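Zinc-binding protein TroA (Treponema pallidum, PDB 1K0F) binds zinc with high affinity and specificity in the periplasm and delivers it to the membrane permease of the TroABC transporter for import into the cell. Local coordinates at residues L54-G59 with V80-T85; L60-K65 with F99-W104; E201-I206 with D230-R235; P212-E217 with H237-G242; N18-D23 with R130-R135. All blocks are in the same frame, centred on the assembly; numbering follows the deposited sequence.

Overall arrangement
Contacts 1, 2 and 5 lie in the N-terminal half of the chain, contacts 3 and 4 in the C-terminal half. Contact 1 joins the parallel strands 54-57 and 78-81; contact 2, centres about 10 Å apart, packs the following loop against the loop carrying zinc ligand His102. Contact 4 pairs strands 213-217 and 240-245, and contact 3, centres about 11 Å apart, packs helices 196-208 and 225-233. Contact 5, its centre about 18 Å from that of contact 1, ties helix 10-20 to helix 129-156, enclosing contacts 1 and 2 along the chain. Contact 4 comes within about 7 Å of contact 2 (nearest atoms), whereas contacts 3 and 5, centres about 48 Å apart, lie away from the zinc site.

Contact 1: L54-G59 with V80-T85; sequences LILYNG and VAVSET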
# COMPACT_ATOMS: atom_id res chain seq x y z
N LEU A 54 1.88 2.37 -21.58
CA LEU A 54 0.87 2.26 -20.55
C LEU A 54 1.41 2.74 -19.22
O LEU A 54 2.38 2.20 -18.71
CB LEU A 54 0.43 0.80 -20.41
CG LEU A 54 -0.40 0.46 -19.18
CD1 LEU A 54 -1.73 1.16 -19.28
CD2 LEU A 54 -0.59 -1.04 -19.07
N ILE A 55 0.79 3.78 -18.67
CA ILE A 55 1.21 4.29 -17.37
C ILE A 55 0.14 3.92 -16.35
O ILE A 55 -1.05 4.15 -16.56
CB ILE A 55 1.38 5.82 -17.38
CG1 ILE A 55 2.65 6.20 -18.13
CG2 ILE A 55 1.47 6.33 -15.94
CD1 ILE A 55 2.80 7.70 -18.34
N LEU A 56 0.60 3.32 -15.25
CA LEU A 56 -0.30 2.87 -14.19
C LEU A 56 0.03 3.49 -12.83
O LEU A 56 1.18 3.50 -12.40
CB LEU A 56 -0.25 1.35 -14.07
CG LEU A 56 -0.94 0.55 -15.19
CD1 LEU A 56 -0.83 -0.94 -14.90
CD2 LEU A 56 -2.39 0.97 -15.31
N TYR A 57 -1.00 4.00 -12.18
CA TYR A 57 -0.85 4.59 -10.87
C TYR A 57 -2.14 4.43 -10.08
O TYR A 57 -3.22 4.17 -10.64
CB TYR A 57 -0.46 6.07 -11.00
CG TYR A 57 -1.51 7.00 -11.58
CD1 TYR A 57 -1.88 6.92 -12.93
CD2 TYR A 57 -2.08 8.01 -10.80
CE1 TYR A 57 -2.77 7.82 -13.47
CE2 TYR A 57 -2.97 8.92 -11.34
CZ TYR A 57 -3.32 8.82 -12.68
OH TYR A 57 -4.23 9.72 -13.20
N ASN A 58 -2.03 4.55 -8.77
CA ASN A 58 -3.14 4.41 -7.85
C ASN A 58 -4.37 5.24 -8.18
O ASN A 58 -5.41 4.74 -8.64
CB ASN A 58 -2.68 4.78 -6.45
CG ASN A 58 -3.33 3.95 -5.38
OD1 ASN A 58 -3.54 2.74 -5.56
ND2 ASN A 58 -3.66 4.57 -4.25
N GLY A 59 -4.22 6.54 -7.94
CA GLY A 59 -5.30 7.48 -8.11
C GLY A 59 -5.58 7.78 -6.65
O GLY A 59 -4.66 7.76 -5.83
N VAL A 80 -3.67 5.45 -16.51
CA VAL A 80 -4.76 4.98 -15.68
C VAL A 80 -4.47 4.93 -14.18
O VAL A 80 -3.48 4.35 -13.75
CB VAL A 80 -5.21 3.58 -16.16
CG1 VAL A 80 -6.05 2.89 -15.09
CG2 VAL A 80 -6.00 3.70 -17.46
N ALA A 81 -5.35 5.55 -13.41
CA ALA A 81 -5.26 5.54 -11.96
C ALA A 81 -6.17 4.38 -11.62
O ALA A 81 -7.38 4.54 -11.45
CB ALA A 81 -5.81 6.84 -11.38
N VAL A 82 -5.58 3.19 -11.58
CA VAL A 82 -6.30 1.95 -11.33
C VAL A 82 -7.33 1.94 -10.22
O VAL A 82 -8.46 1.49 -10.42
CB VAL A 82 -5.32 0.80 -11.05
CG1 VAL A 82 -4.39 0.61 -12.24
CG2 VAL A 82 -4.52 1.09 -9.79
N SER A 83 -6.96 2.44 -9.05
CA SER A 83 -7.87 2.43 -7.92
C SER A 83 -9.06 3.40 -7.95
O SER A 83 -10.06 3.18 -7.27
CB SER A 83 -7.07 2.61 -6.65
OG SER A 83 -5.85 1.88 -6.76
N GLU A 84 -8.98 4.46 -8.74
CA GLU A 84 -10.09 5.38 -8.81
C GLU A 84 -11.25 4.70 -9.52
O GLU A 84 -12.20 5.36 -9.92
CB GLU A 84 -9.69 6.65 -9.56
CG GLU A 84 -8.42 7.26 -9.05
CD GLU A 84 -8.64 8.64 -8.48
OE1 GLU A 84 -9.32 8.76 -7.44
OE2 GLU A 84 -8.11 9.61 -9.06
N THR A 85 -11.15 3.39 -9.70
CA THR A 85 -12.24 2.65 -10.33
C THR A 85 -13.04 2.02 -9.20
O THR A 85 -13.88 1.16 -9.42
CB THR A 85 -11.73 1.54 -11.28
OG1 THR A 85 -11.05 0.53 -10.54
CG2 THR A 85 -10.79 2.14 -12.31
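Tyr57 and Ala81 form the tight part of this contact: the methyl CB of Ala81 sits over one face of the phenol ring, 3.6 Å from its centroid and 20° off the normal, a CH-pi contact. The ring owes this place to its first torsion (chi1 68°), which sets CG between the backbone N and the carbonyl carbon. Alongside, the two parallel strands are stitched by backbone bonds, Val80 N to Ile55 O at 2.9 Å and Tyr57 N to Val80 O at 3.0 Å. On the other face of the sheet Leu56 CD2 lies 3.7 Å from Val82 CG1, the two side chains crossing at about a right angle against Ile12 of helix 10-20, which touches both. Gly59 is packed close as well, its CA 3.4 Å from Ala81 CB. Glu84 CG still touches Gly59 CA (3.3 Å), but this edge is partly exposed, and the Glu84 carboxylate makes weak bonds, to Leu60 N and, as a long ion pair, to Arg91. Further along the chain, Ser83 N donates to Asn58 O at 2.8 Å, while Ser83 OG, also bonded to Ser113 OG of helix 107-124, donates to Asn58 OD1 at 2.7 Å from above the amide plane. Asn58 ND2 in turn donates to Pro101 O, so both ends of this buried amide are satisfied. Its rotation is thereby fixed, which links the beta-alpha-beta unit to the loop bearing the zinc ligand His102.

Contact 2: L60-K65 with F99-W104; sequences LHLETK and FDPHVW
With CG of Leu62 anti to its backbone N (chi1 175°) and the indole of Trp104 folded back over its own backbone (chi1 55°), the leucine methyls and the indole are brought together from opposite directions. Leu62 CD1 arrives at the edge of the indole, in its plane, 3.3 Å from Trp104 CH2, and CD2 lies beside Trp104 CZ3. The same CD1 also stands over one face of the His102 ring, 4.1 Å from His102 NE2. From loop 99-104, Pro101 CB packs on two leucines at once, 3.5 Å from Leu60 CB and 3.6 Å from Leu62 CB. Leu60 then reaches onward, its CD1 meeting Val103 CG1 tip to tip at 3.4 Å. The contact is made chiefly by apolar groups. His102 is held from within its own loop: ND1 donates to Asp100 OD1 at 2.9 Å, a straight bond (170°) lying in the imidazole plane. Trp104 NE1 is held by Ser247 O. His102 binds zinc together with His37, His168 and Asp248; in this metal-free, closed structure all three still lie close beside it. Asp100 occupies ND1 and fixes the turn of the ring, which probably leaves NE2 to meet zinc; Asp100 would then be a second-shell group, while the leucine methyl supplies an apolar wall beside that nitrogen.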
# COMPACT_ATOMS: atom_id res chain seq x y z
N LEU A 60 -6.84 8.03 -6.30
CA LEU A 60 -7.18 8.32 -4.92
C LEU A 60 -6.14 9.25 -4.28
O LEU A 60 -5.85 9.17 -3.09
CB LEU A 60 -7.28 7.02 -4.13
CG LEU A 60 -8.29 6.00 -4.67
CD1 LEU A 60 -8.58 4.98 -3.60
CD2 LEU A 60 -9.58 6.71 -5.10
N HIS A 61 -5.59 10.14 -5.09
CA HIS A 61 -4.60 11.09 -4.62
C HIS A 61 -3.48 10.47 -3.80
O HIS A 61 -3.02 11.05 -2.82
CB HIS A 61 -5.29 12.18 -3.79
CG HIS A 61 -4.38 13.31 -3.41
ND1 HIS A 61 -3.70 14.06 -4.34
CD2 HIS A 61 -4.05 13.81 -2.20
CE1 HIS A 61 -2.99 14.99 -3.72
NE2 HIS A 61 -3.18 14.85 -2.42
N LEU A 62 -3.05 9.28 -4.18
CA LEU A 62 -1.97 8.64 -3.43
C LEU A 62 -0.65 9.31 -3.75
O LEU A 62 -0.00 9.89 -2.88
CB LEU A 62 -1.89 7.15 -3.77
CG LEU A 62 -0.70 6.48 -3.10
CD1 LEU A 62 -1.05 6.21 -1.66
CD2 LEU A 62 -0.33 5.21 -3.82
N GLU A 63 -0.28 9.23 -5.02
CA GLU A 63 0.96 9.80 -5.53
C GLU A 63 0.88 11.32 -5.67
O GLU A 63 1.30 11.90 -6.67
CB GLU A 63 1.27 9.17 -6.89
CG GLU A 63 1.46 7.65 -6.81
CD GLU A 63 0.23 6.86 -7.23
OE1 GLU A 63 -0.90 7.38 -7.15
OE2 GLU A 63 0.40 5.69 -7.64
N THR A 64 0.34 11.96 -4.63
CA THR A 64 0.17 13.41 -4.56
C THR A 64 1.05 14.26 -5.47
O THR A 64 0.54 15.13 -6.20
CB THR A 64 0.38 13.90 -3.12
OG1 THR A 64 1.72 13.59 -2.71
CG2 THR A 64 -0.60 13.21 -2.17
N LYS A 65 2.35 14.03 -5.44
CA LYS A 65 3.30 14.81 -6.23
C LYS A 65 3.57 14.37 -7.67
O LYS A 65 4.69 14.50 -8.16
CB LYS A 65 4.63 14.89 -5.47
CG LYS A 65 4.66 15.96 -4.39
CD LYS A 65 5.06 15.38 -3.04
CE LYS A 65 5.04 16.44 -1.97
NZ LYS A 65 3.98 17.45 -2.24
N PHE A 99 -9.69 11.18 0.53
CA PHE A 99 -10.12 9.84 0.16
C PHE A 99 -8.94 8.89 0.40
O PHE A 99 -8.01 8.83 -0.40
CB PHE A 99 -10.51 9.80 -1.33
CG PHE A 99 -12.00 9.81 -1.57
CD1 PHE A 99 -12.88 9.25 -0.65
CD2 PHE A 99 -12.52 10.39 -2.73
CE1 PHE A 99 -14.26 9.26 -0.88
CE2 PHE A 99 -13.90 10.41 -2.96
CZ PHE A 99 -14.77 9.84 -2.03
N ASP A 100 -9.00 8.16 1.51
CA ASP A 100 -7.95 7.20 1.86
C ASP A 100 -7.55 6.41 0.62
O ASP A 100 -8.33 5.61 0.10
CB ASP A 100 -8.47 6.26 2.96
CG ASP A 100 -7.35 5.47 3.63
OD1 ASP A 100 -6.17 5.77 3.39
OD2 ASP A 100 -7.67 4.55 4.42
N PRO A 101 -6.33 6.63 0.13
CA PRO A 101 -5.81 5.95 -1.06
C PRO A 101 -5.18 4.58 -0.85
O PRO A 101 -4.80 3.92 -1.81
CB PRO A 101 -4.81 6.94 -1.63
CG PRO A 101 -4.37 7.76 -0.44
CD PRO A 101 -5.35 7.59 0.68
N HIS A 102 -5.08 4.15 0.40
CA HIS A 102 -4.47 2.87 0.72
C HIS A 102 -5.41 1.69 0.62
O HIS A 102 -5.49 0.86 1.52
CB HIS A 102 -3.86 2.94 2.11
CG HIS A 102 -2.97 4.12 2.30
ND1 HIS A 102 -3.44 5.37 2.66
CD2 HIS A 102 -1.63 4.26 2.14
CE1 HIS A 102 -2.43 6.22 2.72
NE2 HIS A 102 -1.32 5.57 2.41
N VAL A 103 -6.09 1.61 -0.51
CA VAL A 103 -7.06 0.55 -0.77
C VAL A 103 -6.46 -0.83 -1.00
O VAL A 103 -7.15 -1.84 -0.94
CB VAL A 103 -7.93 0.92 -1.99
CG1 VAL A 103 -8.73 2.19 -1.68
CG2 VAL A 103 -7.04 1.14 -3.19
N TRP A 104 -5.16 -0.88 -1.28
CA TRP A 104 -4.51 -2.16 -1.51
C TRP A 104 -4.39 -2.92 -0.20
O TRP A 104 -3.71 -3.94 -0.13
CB TRP A 104 -3.12 -1.94 -2.07
CG TRP A 104 -2.31 -1.06 -1.22
CD1 TRP A 104 -1.68 -1.40 -0.06
CD2 TRP A 104 -2.09 0.33 -1.41
NE1 TRP A 104 -1.06 -0.30 0.48
CE2 TRP A 104 -1.29 0.78 -0.33
CE3 TRP A 104 -2.47 1.25 -2.40
CZ2 TRP A 104 -0.88 2.11 -0.21
CZ3 TRP A 104 -2.06 2.56 -2.28
CH2 TRP A 104 -1.27 2.98 -1.19

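Contact 3: E201-I206 with D230-R235; sequences ELAAFI and DAVQAR
Ala203 and Ala231 meet methyl to methyl, CB to CB at 3.5 Å, and these small residues let the two backbones come close, with the CA atoms of Ala203 and Val232 4.5 Å apart. The branched Val232 is the bump on its side. Its CG2 settles in the groove between the Ala203 backbone and Ile206, three residues on, 3.8 Å from Ala203 O and 4.1 Å from Ile206 CD1. Its other branch, CG1, is placed anti to the backbone N (chi1 -176°) and comes 4.0 Å from Ile206 CG2. Helices 196-208 and 225-233 are thereby joined on one flank of the C-terminal half of the protein, next to the parallel pair of strands 213-217 and 240-245; Leu228, one turn before Val232, extends the apolar seam to Ala203 and Ile206, and Ile206 reaches on to Val165 of strand 163-166. Toward solvent the seam is lidded by Arg235, just past the end of its helix. Its guanidinium lies across the first helix, so that Ala204 CB stands 3.6 Å above one face, toward its rim, while Ala203 CB lies at the edge, in plane, 3.8 Å from Arg235 NE. At the polar end of the arginine, NH2 makes a weak hydrogen bond to Gln200 O.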
# COMPACT_ATOMS: atom_id res chain seq x y z
N GLU A 201 0.18 12.08 22.97
CA GLU A 201 -1.08 11.38 23.13
C GLU A 201 -0.93 9.92 22.74
O GLU A 201 -1.24 9.02 23.52
CB GLU A 201 -2.17 12.05 22.29
CG GLU A 201 -2.21 13.57 22.47
CD GLU A 201 -3.53 14.19 22.05
OE1 GLU A 201 -4.32 14.55 22.94
OE2 GLU A 201 -3.76 14.33 20.82
N LEU A 202 -0.45 9.68 21.53
CA LEU A 202 -0.27 8.32 21.04
C LEU A 202 0.61 7.52 21.99
O LEU A 202 0.36 6.34 22.23
CB LEU A 202 0.35 8.34 19.65
CG LEU A 202 0.29 6.99 18.95
CD1 LEU A 202 -1.11 6.42 19.06
CD2 LEU A 202 0.70 7.15 17.50
N ALA A 203 1.64 8.16 22.52
CA ALA A 203 2.55 7.49 23.44
C ALA A 203 1.76 6.97 24.63
O ALA A 203 1.79 5.78 24.94
CB ALA A 203 3.63 8.45 23.89
N ALA A 204 1.06 7.87 25.31
CA ALA A 204 0.26 7.46 26.47
C ALA A 204 -0.80 6.46 26.04
O ALA A 204 -1.05 5.49 26.73
CB ALA A 204 -0.39 8.68 27.12
N PHE A 205 -1.44 6.72 24.90
CA PHE A 205 -2.48 5.84 24.40
C PHE A 205 -1.99 4.40 24.39
O PHE A 205 -2.68 3.50 24.85
CB PHE A 205 -2.87 6.24 22.99
CG PHE A 205 -3.55 5.15 22.24
CD1 PHE A 205 -4.83 4.73 22.63
CD2 PHE A 205 -2.92 4.53 21.17
CE1 PHE A 205 -5.48 3.70 21.95
CE2 PHE A 205 -3.56 3.49 20.47
CZ PHE A 205 -4.85 3.08 20.86
N ILE A 206 -0.79 4.23 23.87
CA ILE A 206 -0.16 2.92 23.77
C ILE A 206 0.23 2.41 25.16
O ILE A 206 0.24 1.21 25.42
CB ILE A 206 1.11 3.00 22.86
CG1 ILE A 206 0.71 3.41 21.45
CG2 ILE A 206 1.81 1.65 22.81
CD1 ILE A 206 1.83 4.07 20.68
N ASP A 230 10.08 5.33 22.66
CA ASP A 230 10.73 5.88 23.85
C ASP A 230 9.77 6.73 24.66
O ASP A 230 9.83 6.75 25.89
CB ASP A 230 11.91 6.75 23.45
CG ASP A 230 12.91 6.00 22.64
OD1 ASP A 230 12.86 4.75 22.69
OD2 ASP A 230 13.72 6.66 21.97
N ALA A 231 8.89 7.44 23.96
CA ALA A 231 7.90 8.27 24.63
C ALA A 231 7.00 7.32 25.41
O ALA A 231 6.60 7.62 26.54
CB ALA A 231 7.10 9.04 23.61
N VAL A 232 6.71 6.17 24.83
CA VAL A 232 5.89 5.19 25.50
C VAL A 232 6.68 4.72 26.71
O VAL A 232 6.14 4.63 27.81
CB VAL A 232 5.60 3.98 24.60
CG1 VAL A 232 4.66 3.02 25.31
CG2 VAL A 232 4.99 4.45 23.31
N GLN A 233 7.95 4.42 26.50
CA GLN A 233 8.84 3.97 27.56
C GLN A 233 8.83 4.96 28.73
O GLN A 233 8.73 4.57 29.89
CB GLN A 233 10.27 3.83 27.04
CG GLN A 233 10.91 2.49 27.32
CD GLN A 233 11.04 1.65 26.07
OE1 GLN A 233 12.03 0.94 25.88
NE2 GLN A 233 10.04 1.73 25.19
N ALA A 234 8.93 6.24 28.39
CA ALA A 234 8.93 7.30 29.38
C ALA A 234 7.54 7.41 30.00
O ALA A 234 7.29 8.29 30.83
CB ALA A 234 9.32 8.61 28.72
N ARG A 235 6.64 6.52 29.59
CA ARG A 235 5.28 6.51 30.12
C ARG A 235 4.98 5.24 30.92
O ARG A 235 3.83 5.00 31.31
CB ARG A 235 4.28 6.64 28.97
CG ARG A 235 4.43 7.93 28.17
CD ARG A 235 3.29 8.90 28.46
NE ARG A 235 3.08 9.83 27.35
CZ ARG A 235 2.50 11.03 27.48
NH1 ARG A 235 2.08 11.44 28.67
NH2 ARG A 235 2.34 11.80 26.42

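Contact 4: P212-E217 with H237-G242; sequences PAIFIE and HVVQIG
Ile214 O takes the shortest polar bond of the contact, from Gly242 N at 2.6 Å, the donor standing nearly in line with the carbonyl although the angle at hydrogen is bent to 130°. One step back, Ile214 N donates to Gln240 O at 2.7 Å, and further back Gln240 N reaches Pro212 O at 3.1 Å. These three bonds run in parallel register, pairing Ala213 with Gln240 and Ile214 with Ile241. Val239, just before the strand, and Ile214 pack toward the helices, against Ile206 of helix 196-208: Val239 CG2, anti to its backbone N, touches Ile214 CG1 at 3.5 Å. Further along, Ile241 CG2 presses against Ile216 CG1 at 3.2 Å. Across the sheet, the ring of Phe215 is covered on one face by Gly242 CA, 4.1 Å from its centroid and 24° off the normal, a CH-pi contact; Gly242 CA also lies 3.5 Å from Ala213 CB. At the outer end, the imidazole of His237 lies by Pro212 and bonds through NE2 to Leu211 O. Beyond the paired part, Glu217 OE2 accepts from ND1 of the zinc ligand His168 and bonds to Ser247 OG, consistent with a second-shell role at the metal site. Strand 213-217, helix 225-233 and strand 240-245 together make a parallel beta-alpha-beta unit.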
# COMPACT_ATOMS: atom_id res chain seq x y z
N PRO A 212 1.47 -4.50 23.18
CA PRO A 212 2.68 -5.33 23.18
C PRO A 212 3.64 -4.81 22.13
O PRO A 212 4.85 -4.87 22.31
CB PRO A 212 2.17 -6.73 22.84
CG PRO A 212 0.83 -6.51 22.23
CD PRO A 212 0.26 -5.29 22.89
N ALA A 213 3.10 -4.28 21.04
CA ALA A 213 3.97 -3.77 19.99
C ALA A 213 3.36 -2.74 19.06
O ALA A 213 2.16 -2.72 18.81
CB ALA A 213 4.51 -4.95 19.17
N ILE A 214 4.23 -1.87 18.55
CA ILE A 214 3.88 -0.84 17.59
C ILE A 214 4.75 -1.23 16.40
O ILE A 214 5.69 -2.00 16.57
CB ILE A 214 4.25 0.58 18.11
CG1 ILE A 214 5.68 0.60 18.67
CG2 ILE A 214 3.27 1.01 19.21
CD1 ILE A 214 6.25 1.99 18.81
N PHE A 215 4.47 -0.70 15.21
CA PHE A 215 5.27 -1.09 14.04
C PHE A 215 5.94 0.01 13.23
O PHE A 215 5.45 1.12 13.13
CB PHE A 215 4.42 -1.93 13.10
CG PHE A 215 3.87 -3.17 13.74
CD1 PHE A 215 2.92 -3.07 14.75
CD2 PHE A 215 4.34 -4.42 13.38
CE1 PHE A 215 2.44 -4.21 15.40
CE2 PHE A 215 3.87 -5.57 14.02
CZ PHE A 215 2.92 -5.47 15.03
N ILE A 216 7.07 -0.34 12.65
CA ILE A 216 7.81 0.59 11.80
C ILE A 216 7.23 0.38 10.41
O ILE A 216 6.32 -0.42 10.22
CB ILE A 216 9.34 0.27 11.76
CG1 ILE A 216 9.60 -1.16 12.22
CG2 ILE A 216 10.10 1.24 12.67
CD1 ILE A 216 11.00 -1.61 11.99
N GLU A 217 7.77 1.09 9.44
CA GLU A 217 7.29 0.94 8.09
C GLU A 217 8.43 1.16 7.14
O GLU A 217 9.33 1.94 7.41
CB GLU A 217 6.19 1.93 7.81
CG GLU A 217 4.87 1.52 8.39
CD GLU A 217 3.78 2.49 8.04
OE1 GLU A 217 2.73 2.49 8.72
OE2 GLU A 217 3.98 3.26 7.08
N HIS A 237 5.73 1.98 29.83
CA HIS A 237 5.49 0.82 28.99
C HIS A 237 6.56 0.63 27.93
O HIS A 237 6.94 1.57 27.23
CB HIS A 237 4.13 0.96 28.31
CG HIS A 237 3.81 -0.15 27.35
ND1 HIS A 237 3.94 -1.48 27.68
CD2 HIS A 237 3.39 -0.12 26.07
CE1 HIS A 237 3.61 -2.23 26.64
NE2 HIS A 237 3.27 -1.42 25.65
N VAL A 238 7.06 -0.61 27.81
CA VAL A 238 8.07 -0.93 26.81
C VAL A 238 7.39 -1.60 25.63
O VAL A 238 7.13 -2.81 25.64
CB VAL A 238 9.15 -1.88 27.33
CG1 VAL A 238 10.35 -1.81 26.42
CG2 VAL A 238 9.53 -1.52 28.75
N VAL A 239 7.10 -0.82 24.61
CA VAL A 239 6.47 -1.36 23.44
C VAL A 239 7.54 -1.82 22.47
O VAL A 239 8.58 -1.18 22.29
CB VAL A 239 5.56 -0.32 22.75
CG1 VAL A 239 6.38 0.85 22.24
CG2 VAL A 239 4.79 -0.98 21.63
N GLN A 240 7.29 -2.97 21.87
CA GLN A 240 8.21 -3.55 20.93
C GLN A 240 7.86 -3.05 19.55
O GLN A 240 6.69 -2.87 19.24
CB GLN A 240 8.04 -5.07 20.94
CG GLN A 240 9.07 -5.84 21.74
CD GLN A 240 9.03 -7.31 21.40
OE1 GLN A 240 7.97 -7.93 21.42
NE2 GLN A 240 10.19 -7.88 21.08
N ILE A 241 8.86 -2.78 18.73
CA ILE A 241 8.59 -2.39 17.36
C ILE A 241 8.30 -3.80 16.84
O ILE A 241 9.21 -4.52 16.45
CB ILE A 241 9.85 -1.78 16.69
CG1 ILE A 241 9.77 -0.25 16.73
CG2 ILE A 241 9.95 -2.20 15.25
CD1 ILE A 241 9.79 0.33 18.11
N GLY A 242 7.04 -4.20 16.92
CA GLY A 242 6.63 -5.54 16.51
C GLY A 242 6.99 -5.99 15.11
O GLY A 242 6.56 -7.06 14.67

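Contact 5: N18-D23 with R130-R135; sequences NIAQGD and REFTQR
Arg135 grips Asp23 with two nitrogens closing on a single oxygen: NH1 lies 2.5 Å and NH2 2.9 Å from Asp23 OD2, in a salt bridge whose guanidinium and carboxylate planes are 27° apart. NH1 approaches OD2 nearly in line with the C-O bond, whereas NH2 comes from the syn side. The same NH1 also donates to Ile19 O at 2.8 Å (159°), so the arginine ties a side chain and a backbone carbonyl together. Its chain runs extended from CG to NE, which carries the charge across to the end of helix 10-20. There Gln21 leaves the helical path with positive phi, and the chain turns so that Asp23 comes back beside the helix end; Arg135 of helix 129-156 thus braces the helix terminus and the turn after it. Gln21 CB lies over one guanidinium face and Glu131 CB over the opposite one, sandwiching the flat group. Deeper in, Phe132 supplies the apolar side: Ala20 CB sits 3.8 Å from Phe132 CZ, and Ile19 CG2 lies 3.9 Å from Phe132 CB. Leu121 of helix 107-124 backs Ile19, Ala20 and Phe132.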
# COMPACT_ATOMS: atom_id res chain seq x y z
N ASN A 18 2.20 -10.40 -12.79
CA ASN A 18 1.39 -11.60 -12.77
C ASN A 18 0.51 -11.73 -14.00
O ASN A 18 0.36 -12.83 -14.53
CB ASN A 18 0.52 -11.61 -11.51
CG ASN A 18 1.33 -11.82 -10.25
OD1 ASN A 18 1.81 -12.92 -9.99
ND2 ASN A 18 1.50 -10.77 -9.47
N ILE A 19 -0.06 -10.61 -14.44
CA ILE A 19 -0.94 -10.57 -15.61
C ILE A 19 -0.21 -10.52 -16.95
O ILE A 19 -0.35 -11.42 -17.77
CB ILE A 19 -1.91 -9.36 -15.56
CG1 ILE A 19 -2.75 -9.41 -14.28
CG2 ILE A 19 -2.82 -9.38 -16.78
CD1 ILE A 19 -3.29 -8.09 -13.85
N ALA A 20 0.55 -9.45 -17.18
CA ALA A 20 1.29 -9.31 -18.44
C ALA A 20 2.48 -10.25 -18.53
O ALA A 20 2.82 -10.72 -19.62
CB ALA A 20 1.77 -7.87 -18.60
N GLN A 21 3.09 -10.54 -17.38
CA GLN A 21 4.24 -11.42 -17.35
C GLN A 21 5.31 -10.84 -18.27
O GLN A 21 5.64 -9.66 -18.17
CB GLN A 21 3.85 -12.81 -17.81
CG GLN A 21 2.55 -13.26 -17.24
CD GLN A 21 2.72 -14.39 -16.28
OE1 GLN A 21 2.31 -14.32 -15.12
NE2 GLN A 21 3.34 -15.46 -16.75
N GLY A 22 5.82 -11.67 -19.17
CA GLY A 22 6.86 -11.22 -20.07
C GLY A 22 6.33 -10.68 -21.36
O GLY A 22 7.07 -10.54 -22.33
N ASP A 23 5.04 -10.37 -21.39
CA ASP A 23 4.43 -9.83 -22.58
C ASP A 23 4.61 -8.34 -22.61
O ASP A 23 4.11 -7.66 -23.50
CB ASP A 23 2.95 -10.16 -22.62
CG ASP A 23 2.70 -11.63 -22.68
OD1 ASP A 23 3.36 -12.31 -23.49
OD2 ASP A 23 1.84 -12.09 -21.91
N ARG A 130 -6.60 -13.22 -24.00
CA ARG A 130 -6.78 -14.57 -23.47
C ARG A 130 -5.80 -14.91 -22.35
O ARG A 130 -6.19 -15.34 -21.27
CB ARG A 130 -6.65 -15.59 -24.60
CG ARG A 130 -7.32 -16.91 -24.28
CD ARG A 130 -6.60 -18.05 -24.96
NE ARG A 130 -6.53 -17.87 -26.41
CZ ARG A 130 -7.59 -17.64 -27.18
NH1 ARG A 130 -8.80 -17.56 -26.63
NH2 ARG A 130 -7.45 -17.49 -28.49
N GLU A 131 -4.51 -14.71 -22.62
CA GLU A 131 -3.49 -15.01 -21.63
C GLU A 131 -3.48 -13.98 -20.51
O GLU A 131 -3.08 -14.30 -19.39
CB GLU A 131 -2.10 -15.08 -22.29
CG GLU A 131 -1.89 -14.06 -23.40
CD GLU A 131 -2.27 -14.59 -24.76
OE1 GLU A 131 -3.46 -14.45 -25.14
OE2 GLU A 131 -1.40 -15.16 -25.45
N PHE A 132 -3.90 -12.76 -20.80
CA PHE A 132 -3.93 -11.72 -19.78
C PHE A 132 -5.18 -11.88 -18.95
O PHE A 132 -5.27 -11.33 -17.85
CB PHE A 132 -3.94 -10.33 -20.42
CG PHE A 132 -2.59 -9.86 -20.86
CD1 PHE A 132 -1.46 -10.65 -20.66
CD2 PHE A 132 -2.45 -8.63 -21.49
CE1 PHE A 132 -0.22 -10.21 -21.08
CE2 PHE A 132 -1.21 -8.18 -21.91
CZ PHE A 132 -0.09 -8.97 -21.70
N THR A 133 -6.12 -12.65 -19.47
CA THR A 133 -7.37 -12.88 -18.77
C THR A 133 -7.23 -14.04 -17.81
O THR A 133 -7.47 -13.91 -16.62
CB THR A 133 -8.51 -13.21 -19.74
OG1 THR A 133 -8.97 -12.00 -20.35
CG2 THR A 133 -9.67 -13.86 -19.00
N GLN A 134 -6.85 -15.19 -18.34
CA GLN A 134 -6.70 -16.35 -17.49
C GLN A 134 -5.70 -16.07 -16.36
O GLN A 134 -5.99 -16.30 -15.19
CB GLN A 134 -6.28 -17.54 -18.33
CG GLN A 134 -5.78 -18.67 -17.50
CD GLN A 134 -4.34 -18.97 -17.79
OE1 GLN A 134 -3.47 -18.77 -16.95
NE2 GLN A 134 -4.08 -19.44 -19.01
N ARG A 135 -4.52 -15.56 -16.71
CA ARG A 135 -3.51 -15.25 -15.71
C ARG A 135 -4.20 -14.37 -14.68
O ARG A 135 -4.13 -14.61 -13.48
CB ARG A 135 -2.36 -14.46 -16.32
CG ARG A 135 -1.41 -15.25 -17.19
CD ARG A 135 -0.28 -14.35 -17.64
NE ARG A 135 0.52 -14.92 -18.72
CZ ARG A 135 0.94 -14.21 -19.78
NH1 ARG A 135 0.62 -12.93 -19.88
NH2 ARG A 135 1.68 -14.78 -20.71